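Local coordinates for AT27789p (Drosophila melanogaster, PDB 5UZM), which probably binds RNA, including mRNA, as an hnRNP F/H homolog, of which this piece is the second quasi-RNA recognition motif, at residues R14-A19 / G53-Q58. Sequence-based numbering, arbitrary orientation. Where two conformers were deposited one is given.
Sequences RGLPYA and GEAFVQ
Two successive backbone amides converge on the carbonyl oxygen of Gly53, where the loop that follows strand 10-14 passes the corner leading into strand 54-58. Leu16 N gives the stronger bond, reaching Gly53 O at 3.1 Å in a nearly straight line (N-H...O 167°), in the carbonyl plane and on a lone pair; Gly15 N reaches the same oxygen in a weak, bent bond (N-H...O 123°). Both glycines have positive phi, where a CB would press on the preceding carbonyl oxygen. On one face of the sheet, Arg14 and Glu54 run side by side in the same direction. With CG anti to the backbone N (chi1 -180°), the arginine chain extends and then bends at its third torsion, bringing NE within 3.6 Å of Glu54 OE1 in a long salt bridge, the guanidinium and carboxylate planes 51° apart. Leu16 instead points inward: its CD1 packs on Ala55 CB at 3.6 Å, beside Phe43 and Ile81 of the flanking strands. The example illustrates how the loop leaving strand 10-14 for helix 22-28 is held to the corner before strand 54-58, next to the central antiparallel pair of the quasi-RNA recognition motif.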
loop_
_atom_site.group_PDB
_atom_site.type_symbol
_atom_site.label_atom_id
_atom_site.label_comp_id
_atom_site.label_asym_id
_atom_site.label_seq_id
_atom_site.Cartn_x
_atom_site.Cartn_y
_atom_site.Cartn_z
ATOM N N ARG A 14 -5.411 4.263 1.418
ATOM C CA ARG A 14 -5.814 5.506 2.057
ATOM C C ARG A 14 -6.464 5.201 3.402
ATOM O O ARG A 14 -7.076 4.132 3.600
ATOM C CB ARG A 14 -6.790 6.286 1.139
ATOM C CG ARG A 14 -7.267 7.596 1.698
ATOM C CD ARG A 14 -8.148 8.269 0.640
ATOM N NE ARG A 14 -7.469 8.308 -0.658
ATOM C CZ ARG A 14 -8.084 8.448 -1.826
ATOM N NH1 ARG A 14 -9.404 8.558 -1.875
ATOM N NH2 ARG A 14 -7.379 8.477 -2.948
ATOM N N GLY A 15 -6.256 6.086 4.368
ATOM C CA GLY A 15 -6.863 5.941 5.669
ATOM C C GLY A 15 -5.982 5.364 6.749
ATOM O O GLY A 15 -6.491 4.972 7.793
ATOM N N LEU A 16 -4.678 5.279 6.511
ATOM C CA LEU A 16 -3.791 4.587 7.434
ATOM C C LEU A 16 -3.723 5.273 8.801
ATOM O O LEU A 16 -3.807 6.508 8.894
ATOM C CB LEU A 16 -2.398 4.520 6.829
ATOM C CG LEU A 16 -2.278 3.672 5.556
ATOM C CD1 LEU A 16 -0.919 3.845 4.850
ATOM C CD2 LEU A 16 -2.486 2.197 5.938
ATOM N N PRO A 17 -3.517 4.492 9.862
ATOM C CA PRO A 17 -3.214 5.059 11.189
ATOM C C PRO A 17 -2.003 5.997 11.171
ATOM O O PRO A 17 -1.099 5.844 10.365
ATOM C CB PRO A 17 -2.923 3.818 12.040
ATOM C CG PRO A 17 -3.393 2.640 11.274
ATOM C CD PRO A 17 -3.470 3.004 9.834
ATOM N N TYR A 18 -1.940 6.959 12.120
ATOM C CA TYR A 18 -0.775 7.851 12.147
ATOM C C TYR A 18 0.492 7.092 12.509
ATOM O O TYR A 18 1.569 7.371 11.969
ATOM C CB TYR A 18 -0.959 9.016 13.126
ATOM C CG TYR A 18 0.355 9.752 13.403
ATOM C CD1 TYR A 18 0.945 10.557 12.432
ATOM C CD2 TYR A 18 1.012 9.623 14.624
ATOM C CE1 TYR A 18 2.146 11.217 12.670
ATOM C CE2 TYR A 18 2.215 10.285 14.870
ATOM C CZ TYR A 18 2.770 11.080 13.885
ATOM O OH TYR A 18 3.958 11.737 14.112
ATOM N N ALA A 19 0.388 6.109 13.390
ATOM C CA ALA A 19 1.584 5.387 13.809
ATOM C C ALA A 19 1.889 4.181 12.924
ATOM O O ALA A 19 2.535 3.233 13.393
ATOM C CB ALA A 19 1.448 4.963 15.273
ATOM N N GLY A 53 -1.262 9.632 5.263
ATOM C CA GLY A 53 -2.181 8.523 5.444
ATOM C C GLY A 53 -2.370 7.681 4.199
ATOM O O GLY A 53 -3.183 6.743 4.222
ATOM N N GLU A 54 -1.643 7.960 3.135
ATOM C CA GLU A 54 -1.661 7.159 1.924
ATOM C C GLU A 54 -0.365 6.365 1.803
ATOM O O GLU A 54 0.669 6.730 2.372
ATOM C CB GLU A 54 -1.860 8.028 0.693
ATOM C CG GLU A 54 -3.183 8.834 0.724
ATOM C CD GLU A 54 -3.278 9.894 -0.390
ATOM O OE1 GLU A 54 -4.299 9.891 -1.119
ATOM O OE2 GLU A 54 -2.334 10.727 -0.529
ATOM N N ALA A 55 -0.425 5.270 1.047
ATOM C CA ALA A 55 0.772 4.472 0.799
ATOM C C ALA A 55 0.601 3.772 -0.530
ATOM O O ALA A 55 -0.508 3.651 -1.025
ATOM C CB ALA A 55 1.022 3.437 1.894
ATOM N N PHE A 56 1.704 3.267 -1.084
ATOM C CA PHE A 56 1.652 2.414 -2.269
ATOM C C PHE A 56 2.290 1.087 -1.903
ATOM O O PHE A 56 3.252 1.069 -1.133
ATOM C CB PHE A 56 2.403 3.010 -3.446
ATOM C CG PHE A 56 1.710 4.174 -4.064
ATOM C CD1 PHE A 56 1.883 5.426 -3.535
ATOM C CD2 PHE A 56 0.864 4.006 -5.142
ATOM C CE1 PHE A 56 1.236 6.529 -4.092
ATOM C CE2 PHE A 56 0.208 5.100 -5.684
ATOM C CZ PHE A 56 0.406 6.346 -5.176
ATOM N N VAL A 57 1.744 -0.012 -2.407
ATOM C CA VAL A 57 2.295 -1.343 -2.159
ATOM C C VAL A 57 2.414 -2.052 -3.502
ATOM O O VAL A 57 1.460 -2.062 -4.288
ATOM C CB VAL A 57 1.421 -2.148 -1.165
ATOM C CG1 VAL A 57 1.982 -3.566 -0.965
ATOM C CG2 VAL A 57 1.317 -1.378 0.181
ATOM N N GLN A 58 3.583 -2.627 -3.752
ATOM C CA GLN A 58 3.912 -3.340 -4.983
ATOM C C GLN A 58 3.957 -4.829 -4.695
ATOM O O GLN A 58 4.689 -5.238 -3.797
ATOM C CB GLN A 58 5.288 -2.932 -5.493
ATOM C CG GLN A 58 5.425 -1.519 -5.846
ATOM C CD GLN A 58 6.651 -1.271 -6.699
ATOM O OE1 GLN A 58 7.393 -0.312 -6.489
ATOM N NE2 GLN A 58 6.873 -2.149 -7.671
#